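Local coordinates for cytochrome P450 (Bacillus megaterium, PDB 5L92), which is a heme monooxygenase of the cytochrome P450 family that binds corticosterone and oxidises steroids, probably by inserting an oxygen atom from molecular oxygen, at residues 248-251 and 252-256; 279-282 and 283-286; 285-288 and 289-292; 387-390 and 391-394. All blocks are in the same frame, centred on the assembly; numbering follows the deposited sequence.

The four sites show how short local contacts, in helices and turns, surround the heme and steroid of a P450. Contacts 1 and 2 lie on two helices packed together, their centres 9 Å apart, with Leu250 CD1 3.6 Å from Leu283 CD2. Contact 3 continues from contact 2, sharing Tyr285 and Arg286. Contact 4, distant in the chain, meets contact 3: Pro288 O lies 2.7 Å from Tyr393 N, a probable hydrogen bond. Asn253 of contact 1 joins the group through Arg286 O. Contacts 1 and 3 touch the heme, through Leu250 and through Pro288, Val289 and Leu292; contact 4 meets corticosterone through Phe391, and the side chain of Val289 comes to about 4 Å of it (nearest atoms).

Contact 1 (248-251 and 252-256); sequences TNLI and SNTIY
The carbonyl oxygen of Leu250 is gripped twice by one residue: Thr254 OG1 donates to Leu250 O at 2.9 Å and Thr254 N to the same atom at 3.0 Å. The two donors arrive from opposite faces of the carbonyl plane, each tilted about 30° from it. The hydroxyl gets there because the threonine carries OG1 opposite its own carbonyl carbon (chi1 -71°), which swings the group back along the helix. Regular i to i+4 bonds run on both sides of this pair, the straightest from Ser252 N to Thr248 O (3.1 Å).

One residue earlier, Asn253 N reaches Asn249 O at 2.8 Å, and the Asn253 side chain folds back over that carbonyl, packing CG 2.9 Å from Asn249 O without bonding to it. A water bridges the two asparagines, donating to Asn253 OD1 at 2.6 Å and, at a longer 3.3 Å, to Asn249 OD1. Asn253 ND2 meanwhile donates to Arg286 O, just past the neighbouring helix. A leucine here would probably leave Arg286 O without this donor and the water with only Asn249 of its two asparagine partners. The hydroxyls of Thr248 and Ser252 both bond to Ser139 OG, while Ile251 and Ile255 pack on Leu366 of helix 355-372.

The residues that touch are all buried, and Leu250 reaches the heme; this is the C-terminal part of the long distal helix of the P450 fold, resuming just after Thr246 of the corticosterone pocket, where serine, threonine and asparagine side chains fold back on the helical backbone or tie it to its neighbours.

Contact 2 (279-282 and 283-286); sequences IEEV and LRYR
Leu283 opens the turn by donating its N to Ile279 O at 3.0 Å, while its side chain runs alongside that of Glu280 and sets CD1 3.7 Å from Glu280 OE2. That carboxylate is turned to stronger partners, Arg359 among them. The same methyl makes a loose apolar contact with Ile279.

Arg284 comes next and carries the contact. Bent at chi3 (57°), it lies beside Glu281 and grips the carboxylate side-on: NE to OE1 of Glu281 at 2.8 Å, on the syn side and close to the guanidinium plane, and NH2 to OE2 of Glu281 at 3.0 Å, from above the carboxylate. The two flat groups are 25° apart. Tyr285 then returns to the backbone, its N 3.0 Å from Glu281 O. Arg286, the first residue to leave helical angles, still bonds through N to Val282 O at 2.8 Å, but its guanidinium leads off to Glu260 and Tyr393.

Glu281 and Arg284 form the ExxR pair of the P450 K helix. Arg284 NH1 is held by His321 O and Pro330 O, which fixes the guanidinium in rotation. The carboxylate is met by two arginines, Arg284 and Arg337, and by the backbone N of Lys334, a surrounding that would probably keep it ionised.

Contact 3 (285-288 and 289-292); sequences YRSP and VQAL. With HEM (protoporphyrin IX containing Fe), chain C.
Gln290 doubles back onto Ser287, three residues earlier. From CB its chain passes to CG, the first atom to pack, 3.6 Å from Tyr393 CB. There the chain bends sharply (chi2 -69°), which returns the amide to the preceding loop. CD comes within 3.9 Å of Ser287 O, and NE2 closes the bond to that oxygen at 2.9 Å, lying in the carbonyl plane on a lone pair. NE2 also donates to a water at 2.9 Å, which accepts Ser287 N as well and weakly reaches Tyr285 O. At the other side of the amide, OE1 is bonded to Tyr29 OH. A glutamate in its place would put an oxygen where NE2 sits and would probably leave Ser287 O without its side-chain donor and take one of the water's three partners.

The other side of the turn faces the heme. Pro288 CB rests 3.8 Å from its methyl CMB, Val289 CG2 is 4.0 Å from the meso carbon CHB, and Leu292 CD1 lies 3.6 Å from the propionate oxygen O1A.

The division of chemistry is plain: the amide N-H groups hold Ser287 O and the water on the turn's backbone, while OE1 ties the amide to Tyr29, and proline, valine and leucine present hydrocarbon to the cofactor.

Contact 4 (387-390 and 391-394); sequences IEST and FVYG. With C0R (corticosterone), chain D.
Ile387 closes the base of the loop, its N donating almost straight to Gly394 O at 2.8 Å. Its side chain lies against the same residue: CD1 is 3.5 Å from Gly394 C, close against a residue with no side chain of its own, and CG2 makes an apolar contact with Val392 CG2. Ile387 O takes a bond of 2.7 Å from a water that also donates to Val392 O, so the two arms are stitched from within. At Glu388 the backbone makes an inverse gamma turn.

Ser389 grips the bend. Standing opposite its own N (chi1 171°), OG accepts Val392 N at 3.0 Å and, weakly, Phe391 N; it donates in turn to Val169 O, so one hydroxyl joins the bend to the end of helix 158-169.

Thr390 sets OG1 over one face of the Phe391 ring. Corticosterone takes the opposite face, its methyl C18 centred 3.6 Å above the ring plane, a CH-pi arrangement. The steroid hydroxyl O2 comes within 3.3 Å of Phe391 CB, and farther along Val392 CG1 is 4.1 Å from methyl C19.

The arms run roughly antiparallel, their directions 150° apart. In this chain-reversing turn the serine braces the backbone and the phenylalanine faces the ligand, an arrangement consistent with substrate recognition site 6, the C-terminal loop that lines P450 pockets.

Contact 1 (248-251 and 252-256)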
loop_
_atom_site.group_PDB
_atom_site.type_symbol
_atom_site.label_atom_id
_atom_site.label_comp_id
_atom_site.label_asym_id
_atom_site.label_seq_id
_atom_site.Cartn_x
_atom_site.Cartn_y
_atom_site.Cartn_z
ATOM N N THR A 248 -4.452 -5.723 -1.510
ATOM C CA THR A 248 -4.535 -6.628 -2.652
ATOM C C THR A 248 -3.160 -7.178 -3.034
ATOM O O THR A 248 -3.023 -8.370 -3.339
ATOM C CB THR A 248 -5.179 -5.936 -3.845
ATOM O OG1 THR A 248 -5.272 -6.886 -4.905
ATOM C CG2 THR A 248 -4.369 -4.634 -4.343
ATOM N N ASN A 249 -2.133 -6.316 -3.011
ATOM C CA ASN A 249 -0.797 -6.733 -3.380
ATOM C C ASN A 249 -0.120 -7.543 -2.289
ATOM O O ASN A 249 0.682 -8.417 -2.605
ATOM C CB ASN A 249 0.047 -5.517 -3.735
ATOM C CG ASN A 249 -0.474 -4.857 -4.953
ATOM O OD1 ASN A 249 -0.844 -5.546 -5.889
ATOM N ND2 ASN A 249 -0.598 -3.538 -4.930
ATOM N N LEU A 250 -0.422 -7.282 -1.014
ATOM C CA LEU A 250 0.131 -8.134 0.027
ATOM C C LEU A 250 -0.313 -9.578 -0.187
ATOM O O LEU A 250 0.503 -10.509 -0.130
ATOM C CB LEU A 250 -0.306 -7.630 1.397
ATOM C CG LEU A 250 0.126 -8.431 2.630
ATOM C CD1 LEU A 250 1.642 -8.681 2.660
ATOM C CD2 LEU A 250 -0.333 -7.691 3.909
ATOM N N ILE A 251 -1.599 -9.767 -0.488
ATOM C CA ILE A 251 -2.182 -11.100 -0.624
ATOM C C ILE A 251 -1.641 -11.801 -1.866
ATOM O O ILE A 251 -1.170 -12.945 -1.803
ATOM C CB ILE A 251 -3.723 -11.013 -0.659
ATOM C CG1 ILE A 251 -4.238 -10.406 0.650
ATOM C CG2 ILE A 251 -4.357 -12.426 -0.878
ATOM C CD1 ILE A 251 -5.729 -10.116 0.704
ATOM N N SER A 252 -1.738 -11.131 -3.011
ATOM C CA SER A 252 -1.240 -11.674 -4.268
ATOM C C SER A 252 0.257 -11.936 -4.213
ATOM O O SER A 252 0.726 -12.984 -4.669
ATOM C CB SER A 252 -1.565 -10.716 -5.408
ATOM O OG SER A 252 -2.927 -10.839 -5.706
ATOM N N ASN A 253 1.022 -10.997 -3.664
ATOM C CA ASN A 253 2.470 -11.189 -3.569
ATOM C C ASN A 253 2.821 -12.361 -2.676
ATOM O O ASN A 253 3.855 -13.002 -2.888
ATOM C CB ASN A 253 3.170 -9.934 -3.017
ATOM C CG ASN A 253 3.210 -8.790 -4.011
ATOM O OD1 ASN A 253 2.748 -8.936 -5.132
ATOM N ND2 ASN A 253 3.737 -7.623 -3.589
ATOM N N THR A 254 2.011 -12.613 -1.630
ATOM C CA THR A 254 2.254 -13.758 -0.768
ATOM C C THR A 254 2.089 -15.042 -1.550
ATOM O O THR A 254 2.929 -15.946 -1.466
ATOM C CB THR A 254 1.300 -13.783 0.438
ATOM O OG1 THR A 254 1.640 -12.743 1.352
ATOM C CG2 THR A 254 1.437 -15.111 1.180
ATOM N N ILE A 255 1.003 -15.136 -2.311
ATOM C CA ILE A 255 0.774 -16.296 -3.150
ATOM C C ILE A 255 1.918 -16.441 -4.140
ATOM O O ILE A 255 2.408 -17.552 -4.384
ATOM C CB ILE A 255 -0.578 -16.181 -3.868
ATOM C CG1 ILE A 255 -1.750 -16.214 -2.855
ATOM C CG2 ILE A 255 -0.762 -17.276 -4.909
ATOM C CD1 ILE A 255 -1.891 -17.470 -2.172
ATOM N N TYR A 256 2.374 -15.323 -4.706
ATOM C CA TYR A 256 3.512 -15.375 -5.618
ATOM C C TYR A 256 4.738 -15.953 -4.925
ATOM O O TYR A 256 5.429 -16.801 -5.491
ATOM C CB TYR A 256 3.820 -13.999 -6.206
ATOM C CG TYR A 256 4.872 -14.097 -7.284
ATOM C CD1 TYR A 256 6.223 -14.006 -6.973
ATOM C CD2 TYR A 256 4.511 -14.334 -8.598
ATOM C CE1 TYR A 256 7.184 -14.119 -7.946
ATOM C CE2 TYR A 256 5.442 -14.462 -9.562
ATOM C CZ TYR A 256 6.794 -14.349 -9.236
ATOM O OH TYR A 256 7.732 -14.487 -10.206
HETATM O O HOH W 1 0.580 -8.410 -6.489
#

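Contact 2 (279-282 and 283-286)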
loop_
_atom_site.group_PDB
_atom_site.type_symbol
_atom_site.label_atom_id
_atom_site.label_comp_id
_atom_site.label_asym_id
_atom_site.label_seq_id
_atom_site.Cartn_x
_atom_site.Cartn_y
_atom_site.Cartn_z
ATOM N N ILE A 279 3.474 -13.783 6.459
ATOM C CA ILE A 279 2.953 -12.567 5.868
ATOM C C ILE A 279 3.894 -11.420 6.165
ATOM O O ILE A 279 4.067 -10.537 5.334
ATOM C CB ILE A 279 1.514 -12.308 6.365
ATOM C CG1 ILE A 279 0.543 -13.285 5.712
ATOM C CG2 ILE A 279 1.051 -10.858 6.106
ATOM C CD1 ILE A 279 -0.857 -13.322 6.378
ATOM N N GLU A 280 4.514 -11.408 7.349
ATOM C CA GLU A 280 5.501 -10.386 7.656
ATOM C C GLU A 280 6.724 -10.512 6.760
ATOM O O GLU A 280 7.356 -9.497 6.423
ATOM C CB GLU A 280 5.909 -10.465 9.127
ATOM C CG GLU A 280 4.763 -10.217 10.130
ATOM C CD GLU A 280 4.058 -8.854 9.930
ATOM O OE1 GLU A 280 4.706 -7.791 10.003
ATOM O OE2 GLU A 280 2.846 -8.855 9.714
ATOM N N GLU A 281 7.069 -11.738 6.363
ATOM C CA GLU A 281 8.207 -11.931 5.486
ATOM C C GLU A 281 7.851 -11.637 4.028
ATOM O O GLU A 281 8.740 -11.286 3.273
ATOM C CB GLU A 281 8.791 -13.344 5.722
ATOM C CG GLU A 281 9.865 -13.864 4.767
ATOM C CD GLU A 281 11.164 -13.167 4.966
ATOM O OE1 GLU A 281 11.139 -12.097 5.587
ATOM O OE2 GLU A 281 12.204 -13.688 4.557
ATOM N N VAL A 282 6.586 -11.666 3.619
ATOM C CA VAL A 282 6.251 -11.041 2.335
ATOM C C VAL A 282 6.357 -9.518 2.428
ATOM O O VAL A 282 6.929 -8.871 1.542
ATOM C CB VAL A 282 4.865 -11.473 1.851
ATOM C CG1 VAL A 282 4.592 -10.861 0.492
ATOM C CG2 VAL A 282 4.772 -12.999 1.774
ATOM N N LEU A 283 5.821 -8.918 3.502
ATOM C CA LEU A 283 5.962 -7.472 3.667
ATOM C C LEU A 283 7.414 -7.021 3.546
ATOM O O LEU A 283 7.686 -5.888 3.129
ATOM C CB LEU A 283 5.420 -7.033 5.030
ATOM C CG LEU A 283 3.896 -7.070 5.068
ATOM C CD1 LEU A 283 3.378 -7.080 6.503
ATOM C CD2 LEU A 283 3.316 -5.870 4.277
ATOM N N ARG A 284 8.349 -7.868 3.936
ATOM C CA ARG A 284 9.778 -7.550 3.822
ATOM C C ARG A 284 10.296 -7.810 2.408
ATOM O O ARG A 284 11.011 -6.978 1.832
ATOM C CB ARG A 284 10.581 -8.400 4.835
ATOM C CG ARG A 284 12.028 -7.929 5.011
ATOM C CD ARG A 284 13.027 -8.995 5.572
ATOM N NE ARG A 284 13.127 -10.242 4.792
ATOM C CZ ARG A 284 14.106 -10.542 3.938
ATOM N NH1 ARG A 284 15.102 -9.706 3.701
ATOM N NH2 ARG A 284 14.086 -11.691 3.297
ATOM N N TYR A 285 9.954 -8.977 1.847
ATOM C CA TYR A 285 10.587 -9.538 0.656
ATOM C C TYR A 285 9.979 -9.009 -0.639
ATOM O O TYR A 285 10.705 -8.779 -1.609
ATOM C CB TYR A 285 10.489 -11.076 0.714
ATOM C CG TYR A 285 11.413 -11.816 -0.226
ATOM C CD1 TYR A 285 12.769 -11.984 0.065
ATOM C CD2 TYR A 285 10.930 -12.355 -1.391
ATOM C CE1 TYR A 285 13.596 -12.681 -0.814
ATOM C CE2 TYR A 285 11.724 -13.051 -2.242
ATOM C CZ TYR A 285 13.052 -13.213 -1.968
ATOM O OH TYR A 285 13.810 -13.900 -2.867
ATOM N N ARG A 286 8.664 -8.793 -0.662
ATOM C CA ARG A 286 7.954 -8.295 -1.829
ATOM C C ARG A 286 6.961 -7.216 -1.389
ATOM O O ARG A 286 5.743 -7.362 -1.433
ATOM C CB ARG A 286 7.300 -9.429 -2.591
ATOM C CG ARG A 286 8.339 -10.145 -3.499
ATOM C CD ARG A 286 7.694 -10.964 -4.593
ATOM N NE ARG A 286 8.641 -11.874 -5.189
ATOM C CZ ARG A 286 9.559 -11.539 -6.086
ATOM N NH1 ARG A 286 9.662 -10.287 -6.495
ATOM N NH2 ARG A 286 10.387 -12.460 -6.569
#

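Contact 3 (285-288 and 289-292)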
loop_
_atom_site.group_PDB
_atom_site.type_symbol
_atom_site.label_atom_id
_atom_site.label_comp_id
_atom_site.label_asym_id
_atom_site.label_seq_id
_atom_site.Cartn_x
_atom_site.Cartn_y
_atom_site.Cartn_z
ATOM N N TYR A 285 9.954 -8.977 1.847
ATOM C CA TYR A 285 10.587 -9.538 0.656
ATOM C C TYR A 285 9.979 -9.009 -0.639
ATOM O O TYR A 285 10.705 -8.779 -1.609
ATOM C CB TYR A 285 10.489 -11.076 0.714
ATOM C CG TYR A 285 11.413 -11.816 -0.226
ATOM C CD1 TYR A 285 12.769 -11.984 0.065
ATOM C CD2 TYR A 285 10.930 -12.355 -1.391
ATOM C CE1 TYR A 285 13.596 -12.681 -0.814
ATOM C CE2 TYR A 285 11.724 -13.051 -2.242
ATOM C CZ TYR A 285 13.052 -13.213 -1.968
ATOM O OH TYR A 285 13.810 -13.900 -2.867
ATOM N N ARG A 286 8.664 -8.793 -0.662
ATOM C CA ARG A 286 7.954 -8.295 -1.829
ATOM C C ARG A 286 6.961 -7.216 -1.389
ATOM O O ARG A 286 5.743 -7.362 -1.433
ATOM C CB ARG A 286 7.300 -9.429 -2.591
ATOM C CG ARG A 286 8.339 -10.145 -3.499
ATOM C CD ARG A 286 7.694 -10.964 -4.593
ATOM N NE ARG A 286 8.641 -11.874 -5.189
ATOM C CZ ARG A 286 9.559 -11.539 -6.086
ATOM N NH1 ARG A 286 9.662 -10.287 -6.495
ATOM N NH2 ARG A 286 10.387 -12.460 -6.569
ATOM N N SER A 287 7.528 -6.143 -0.898
ATOM C CA SER A 287 6.755 -5.120 -0.206
ATOM C C SER A 287 5.778 -4.435 -1.161
ATOM O O SER A 287 6.200 -3.957 -2.220
ATOM C CB SER A 287 7.717 -4.118 0.393
ATOM O OG SER A 287 8.873 -4.781 0.911
ATOM N N PRO A 288 4.490 -4.349 -0.811
ATOM C CA PRO A 288 3.502 -3.610 -1.638
ATOM C C PRO A 288 3.876 -2.167 -1.938
ATOM O O PRO A 288 3.472 -1.629 -2.979
ATOM C CB PRO A 288 2.233 -3.691 -0.770
ATOM C CG PRO A 288 2.432 -4.979 0.002
ATOM C CD PRO A 288 3.854 -4.921 0.389
ATOM N N VAL A 289 4.620 -1.520 -1.050
ATOM C CA VAL A 289 5.144 -0.179 -1.265
ATOM C C VAL A 289 6.671 -0.248 -1.186
ATOM O O VAL A 289 7.229 -0.580 -0.137
ATOM C CB VAL A 289 4.575 0.825 -0.264
ATOM C CG1 VAL A 289 5.125 2.248 -0.534
ATOM C CG2 VAL A 289 3.006 0.864 -0.336
ATOM N N GLN A 290 7.347 0.050 -2.298
ATOM C CA GLN A 290 8.808 -0.109 -2.345
ATOM C C GLN A 290 9.572 1.101 -1.815
ATOM O O GLN A 290 10.716 0.947 -1.346
ATOM C CB GLN A 290 9.284 -0.385 -3.769
ATOM C CG GLN A 290 8.956 -1.776 -4.263
ATOM C CD GLN A 290 9.744 -2.851 -3.556
ATOM O OE1 GLN A 290 10.971 -2.804 -3.516
ATOM N NE2 GLN A 290 9.045 -3.793 -2.954
ATOM N N ALA A 291 8.968 2.285 -1.883
ATOM C CA ALA A 291 9.637 3.545 -1.571
ATOM C C ALA A 291 8.578 4.613 -1.316
ATOM O O ALA A 291 7.424 4.461 -1.694
ATOM C CB ALA A 291 10.559 3.986 -2.725
ATOM N N LEU A 292 9.007 5.704 -0.695
ATOM C CA LEU A 292 8.179 6.858 -0.384
ATOM C C LEU A 292 8.905 8.111 -0.875
ATOM O O LEU A 292 9.979 8.027 -1.488
ATOM C CB LEU A 292 7.901 6.910 1.129
ATOM C CG LEU A 292 7.128 5.690 1.639
ATOM C CD1 LEU A 292 7.059 5.635 3.156
ATOM C CD2 LEU A 292 5.730 5.764 1.056
HETATM C CHA HEM C . 0.295 5.291 5.410
HETATM C CHB HEM C . 1.707 1.055 3.414
HETATM C CHC HEM C . -2.752 -0.703 3.777
HETATM C CHD HEM C . -4.205 3.663 5.281
HETATM C C1A HEM C . 1.064 4.263 4.880
HETATM C C2A HEM C . 2.502 4.292 4.723
HETATM C C3A HEM C . 2.884 3.135 4.163
HETATM C C4A HEM C . 1.709 2.316 3.970
HETATM C CMA HEM C . 4.328 2.727 3.810
HETATM C CAA HEM C . 3.437 5.470 5.112
HETATM C CBA HEM C . 3.233 6.697 4.222
HETATM C CGA HEM C . 4.346 7.700 4.371
HETATM O O1A HEM C . 5.105 7.651 5.348
HETATM O O2A HEM C . 4.514 8.566 3.496
HETATM C C1B HEM C . 0.656 0.172 3.367
HETATM C C2B HEM C . 0.700 -1.242 3.018
HETATM C C3B HEM C . -0.558 -1.706 3.111
HETATM C C4B HEM C . -1.414 -0.606 3.509
HETATM C CMB HEM C . 1.979 -2.022 2.658
HETATM C CAB HEM C . -1.115 -3.130 2.906
HETATM C CBB HEM C . -0.359 -4.234 3.023
HETATM C C1C HEM C . -3.539 0.332 4.224
HETATM C C2C HEM C . -4.968 0.297 4.379
HETATM C C3C HEM C . -5.356 1.485 4.806
HETATM C C4C HEM C . -4.209 2.346 4.896
HETATM C CMC HEM C . -5.907 -0.917 4.155
HETATM C CAC HEM C . -6.832 1.817 5.060
HETATM C CBC HEM C . -7.226 2.232 6.259
HETATM C C1D HEM C . -3.131 4.490 5.446
HETATM C C2D HEM C . -3.207 5.869 5.883
HETATM C C3D HEM C . -1.953 6.343 5.933
HETATM C C4D HEM C . -1.069 5.263 5.508
HETATM C CMD HEM C . -4.549 6.581 6.200
HETATM C CAD HEM C . -1.470 7.757 6.342
HETATM C CBD HEM C . -1.092 7.803 7.836
HETATM C CGD HEM C . -0.469 9.114 8.271
HETATM O O1D HEM C . -0.481 9.426 9.484
HETATM O O2D HEM C . 0.081 9.874 7.433
HETATM N NA HEM C . 0.588 3.042 4.421
HETATM N NB HEM C . -0.651 0.516 3.638
HETATM N NC HEM C . -3.108 1.609 4.539
HETATM N ND HEM C . -1.820 4.177 5.198
HETATM FE FE HEM C . -1.273 2.295 4.537
HETATM O O HOH W 2 10.503 -5.988 -1.688
#

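Contact 4 (387-390 and 391-394)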
loop_
_atom_site.group_PDB
_atom_site.type_symbol
_atom_site.label_atom_id
_atom_site.label_comp_id
_atom_site.label_asym_id
_atom_site.label_seq_id
_atom_site.Cartn_x
_atom_site.Cartn_y
_atom_site.Cartn_z
ATOM N N ILE A 387 2.433 -4.351 -12.032
ATOM C CA ILE A 387 1.758 -3.064 -12.125
ATOM C C ILE A 387 2.759 -1.995 -12.567
ATOM O O ILE A 387 3.909 -1.962 -12.109
ATOM C CB ILE A 387 1.117 -2.708 -10.778
ATOM C CG1 ILE A 387 0.036 -3.749 -10.411
ATOM C CG2 ILE A 387 0.505 -1.287 -10.856
ATOM C CD1 ILE A 387 -0.231 -3.937 -8.886
ATOM N N GLU A 388 2.319 -1.122 -13.471
ATOM C CA GLU A 388 3.142 -0.023 -13.974
ATOM C C GLU A 388 2.987 1.143 -13.004
ATOM O O GLU A 388 2.136 2.020 -13.171
ATOM C CB GLU A 388 2.735 0.331 -15.404
ATOM C CG GLU A 388 3.726 1.212 -16.130
ATOM C CD GLU A 388 3.603 1.104 -17.645
ATOM O OE1 GLU A 388 2.646 1.689 -18.209
ATOM O OE2 GLU A 388 4.462 0.425 -18.265
ATOM N N SER A 389 3.831 1.160 -11.976
ATOM C CA SER A 389 3.667 2.126 -10.905
ATOM C C SER A 389 4.961 2.200 -10.126
ATOM O O SER A 389 5.666 1.203 -9.991
ATOM C CB SER A 389 2.493 1.714 -9.980
ATOM O OG SER A 389 2.409 2.504 -8.810
ATOM N N THR A 390 5.285 3.392 -9.637
ATOM C CA THR A 390 6.326 3.497 -8.619
ATOM C C THR A 390 5.739 3.634 -7.224
ATOM O O THR A 390 6.457 3.438 -6.249
ATOM C CB THR A 390 7.295 4.685 -8.885
ATOM O OG1 THR A 390 6.694 5.919 -8.512
ATOM C CG2 THR A 390 7.678 4.771 -10.296
ATOM N N PHE A 391 4.446 3.957 -7.102
ATOM C CA PHE A 391 3.845 4.072 -5.789
ATOM C C PHE A 391 3.438 2.709 -5.211
ATOM O O PHE A 391 3.410 2.559 -3.975
ATOM C CB PHE A 391 2.622 4.996 -5.848
ATOM C CG PHE A 391 2.935 6.418 -6.188
ATOM C CD1 PHE A 391 3.707 7.206 -5.348
ATOM C CD2 PHE A 391 2.398 6.992 -7.336
ATOM C CE1 PHE A 391 3.948 8.552 -5.660
ATOM C CE2 PHE A 391 2.635 8.327 -7.655
ATOM C CZ PHE A 391 3.408 9.106 -6.823
ATOM N N VAL A 392 3.146 1.709 -6.058
ATOM C CA VAL A 392 2.808 0.376 -5.566
ATOM C C VAL A 392 3.577 -0.694 -6.337
ATOM O O VAL A 392 4.035 -0.489 -7.458
ATOM C CB VAL A 392 1.286 0.090 -5.602
ATOM C CG1 VAL A 392 0.568 1.093 -4.743
ATOM C CG2 VAL A 392 0.747 0.098 -7.025
ATOM N N TYR A 393 3.703 -1.856 -5.708
ATOM C CA TYR A 393 4.535 -2.936 -6.210
ATOM C C TYR A 393 3.702 -4.220 -6.163
ATOM O O TYR A 393 3.299 -4.683 -5.092
ATOM C CB TYR A 393 5.815 -3.036 -5.381
ATOM C CG TYR A 393 6.613 -4.284 -5.689
ATOM C CD1 TYR A 393 7.523 -4.306 -6.731
ATOM C CD2 TYR A 393 6.448 -5.445 -4.948
ATOM C CE1 TYR A 393 8.273 -5.467 -7.029
ATOM C CE2 TYR A 393 7.198 -6.606 -5.232
ATOM C CZ TYR A 393 8.106 -6.598 -6.274
ATOM O OH TYR A 393 8.813 -7.753 -6.565
ATOM N N GLY A 394 3.371 -4.762 -7.320
ATOM C CA GLY A 394 2.494 -5.909 -7.316
ATOM C C GLY A 394 2.241 -6.370 -8.722
ATOM O O GLY A 394 2.836 -5.867 -9.677
HETATM C C1 C0R D . 0.357 4.706 0.122
HETATM C C2 C0R D . 0.135 3.597 1.167
HETATM C C3 C0R D . -1.340 3.515 1.776
HETATM C C4 C0R D . -2.531 4.080 0.854
HETATM C C5 C0R D . -2.176 4.821 -0.436
HETATM C C6 C0R D . -3.341 5.327 -1.382
HETATM C C7 C0R D . -3.062 6.878 -1.784
HETATM C C8 C0R D . -1.661 7.076 -2.331
HETATM C C9 C0R D . -0.516 6.515 -1.383
HETATM C C10 C0R D . -0.696 5.038 -0.880
HETATM C C11 C0R D . 0.911 6.856 -2.043
HETATM C C12 C0R D . 1.031 8.454 -2.415
HETATM C C13 C0R D . -0.062 8.967 -3.328
HETATM C C14 C0R D . -1.508 8.574 -2.659
HETATM C C15 C0R D . -2.391 9.054 -3.532
HETATM C C16 C0R D . -1.745 10.465 -3.988
HETATM C C17 C0R D . -0.151 10.318 -3.414
HETATM C C18 C0R D . 0.078 8.343 -4.757
HETATM C C19 C0R D . -0.562 4.015 -2.032
HETATM C C20 C0R D . 0.855 11.043 -4.352
HETATM C C21 C0R D . 2.008 11.897 -3.804
HETATM O O1 C0R D . -1.673 2.972 2.824
HETATM O O2 C0R D . 1.105 6.128 -3.137
HETATM O O3 C0R D . 0.725 10.944 -5.567
HETATM O O4 C0R D . 2.835 12.238 -4.913
HETATM O O HOH W 3 4.474 -2.441 -9.463
#